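Local coordinates for ParB domain protein nuclease (Sulfolobus solfataricus, PDB 5K5D) that probably acts in archaeal plasmid partition as a ParB-type DNA segregation protein, with a ParB-like N-terminal domain and an inferred nuclease activity, at residues B[14-19]-B[64-69]. The protein carries 4 engineered substitutions. Residues are numbered along the deposited sequence; the frame is centred on the assembly and turned at random.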
# COMPACT_ATOMS: atom_id res chain seq x y z
N VAL B 14 11.31 8.64 -26.48
CA VAL B 14 10.16 9.33 -27.03
C VAL B 14 10.16 10.78 -26.59
O VAL B 14 10.84 11.14 -25.62
CB VAL B 14 8.85 8.67 -26.56
CG1 VAL B 14 8.74 7.26 -27.12
CG2 VAL B 14 8.78 8.66 -25.05
N SER B 15 9.41 11.62 -27.31
CA SER B 15 9.25 13.01 -26.92
C SER B 15 8.63 13.06 -25.53
O SER B 15 7.74 12.27 -25.21
CB SER B 15 8.37 13.77 -27.92
OG SER B 15 7.02 13.35 -27.84
N ILE B 16 9.12 13.97 -24.70
CA ILE B 16 8.71 14.02 -23.31
C ILE B 16 7.21 14.22 -23.15
O ILE B 16 6.62 13.82 -22.15
CB ILE B 16 9.49 15.10 -22.53
CG1 ILE B 16 9.28 14.95 -21.03
CG2 ILE B 16 9.10 16.50 -23.02
CD1 ILE B 16 10.21 15.79 -20.20
N GLU B 17 6.59 14.83 -24.16
CA GLU B 17 5.16 15.13 -24.10
C GLU B 17 4.31 14.00 -24.66
O GLU B 17 3.07 14.06 -24.63
CB GLU B 17 4.87 16.44 -24.84
CG GLU B 17 5.67 17.63 -24.33
CD GLU B 17 5.36 17.95 -22.88
OE1 GLU B 17 4.17 17.91 -22.50
OE2 GLU B 17 6.30 18.25 -22.12
N LYS B 18 4.96 12.96 -25.16
CA LYS B 18 4.24 11.83 -25.73
C LYS B 18 3.62 10.96 -24.63
O LYS B 18 2.68 10.20 -24.87
CB LYS B 18 5.16 11.00 -26.62
CG LYS B 18 4.45 9.93 -27.45
CD LYS B 18 5.42 9.21 -28.37
CE LYS B 18 4.75 8.08 -29.13
NZ LYS B 18 5.71 7.39 -30.04
N LEU B 19 4.16 11.08 -23.41
CA LEU B 19 3.69 10.28 -22.28
C LEU B 19 2.37 10.78 -21.70
O LEU B 19 2.24 11.95 -21.32
CB LEU B 19 4.75 10.23 -21.18
CG LEU B 19 5.64 8.98 -21.13
CD1 LEU B 19 5.47 8.12 -22.38
CD2 LEU B 19 7.10 9.37 -20.92
N THR B 64 6.88 11.62 -10.58
CA THR B 64 7.71 12.69 -10.07
C THR B 64 8.88 12.94 -11.02
O THR B 64 9.09 14.07 -11.48
CB THR B 64 8.21 12.39 -8.64
OG1 THR B 64 7.08 12.31 -7.76
CG2 THR B 64 9.14 13.48 -8.15
N ARG B 65 9.62 11.89 -11.34
CA ARG B 65 10.73 11.98 -12.29
C ARG B 65 10.35 12.69 -13.59
O ARG B 65 11.09 13.54 -14.07
CB ARG B 65 11.29 10.59 -12.59
CG ARG B 65 12.01 9.95 -11.42
CD ARG B 65 12.45 8.53 -11.75
NE ARG B 65 11.32 7.60 -11.78
CZ ARG B 65 11.43 6.31 -12.05
NH1 ARG B 65 12.61 5.78 -12.32
NH2 ARG B 65 10.34 5.54 -12.05
N LEU B 66 9.20 12.33 -14.15
CA LEU B 66 8.75 12.98 -15.38
C LEU B 66 8.51 14.47 -15.14
O LEU B 66 8.86 15.30 -15.98
CB LEU B 66 7.47 12.32 -15.92
CG LEU B 66 6.95 12.99 -17.20
CD1 LEU B 66 7.96 12.83 -18.33
CD2 LEU B 66 5.60 12.44 -17.61
N ASP B 67 7.90 14.79 -14.01
CA ASP B 67 7.60 16.18 -13.68
C ASP B 67 8.87 17.01 -13.55
O ASP B 67 8.95 18.14 -14.05
CB ASP B 67 6.78 16.26 -12.39
CG ASP B 67 6.39 17.69 -12.04
OD1 ASP B 67 5.41 18.20 -12.62
OD2 ASP B 67 7.07 18.30 -11.19
N ILE B 68 9.87 16.45 -12.87
CA ILE B 68 11.16 17.10 -12.73
C ILE B 68 11.81 17.35 -14.09
O ILE B 68 12.27 18.46 -14.38
CB ILE B 68 12.10 16.25 -11.86
CG1 ILE B 68 11.46 16.01 -10.49
CG2 ILE B 68 13.46 16.91 -11.74
CD1 ILE B 68 12.25 15.08 -9.59
N MSE B 69 11.82 16.33 -14.94
CA MSE B 69 12.45 16.43 -16.25
C MSE B 69 11.75 17.44 -17.14
O MSE B 69 12.38 18.11 -17.96
CB MSE B 69 12.46 15.06 -16.94
CG MSE B 69 13.38 14.05 -16.30
SE MSE B 69 13.49 12.42 -17.36
CE MSE B 69 11.67 11.78 -17.10
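Ile16 and Leu66 meet at the middle of this contact, a contact carried by aliphatic side chains, with no hydrogen bond between the two segments. From CB, which points at helix 63-71, the longer branch of Ile16 sets out; with CG1 anti to the backbone N (chi1 -168°) and chi2 extended, the branch carries CD1 out to the helix. CG1 of Ile16 lies 3.7 Å from CD1 of Leu66. The tip goes further, to the next turn of the helix: Ile16 CD1 rests 3.8 Å from the backbone C of Met69 and 4.0 Å from its CB, touching the base of that selenomethionine rather than its selenium end. The same CD1 also stays within 4.2 Å of Leu66 CD1, which thus borders both outer carbons of the branch. Leu66 splits its two methyls between partners, since CD2 faces Leu19 and comes 4.3 Å from its CB, a looser touch. A 2.9 Å backbone hydrogen bond from Lys18 N to Ser15 O closes the turn that holds Ile16, and Leu19 follows directly after it. Within the ParB-like N-terminal region, this turn follows edge strand 9-15 of the mixed sheet, and Ile16 and Leu19 pack against helix 63-71. Strand 76-82 lines the contact through Val77, which touches both Leu19 and Met69; Leu51 of strand 51-53 meets Leu66 and Met69, and helix 37-45 reaches Met69 through Leu42.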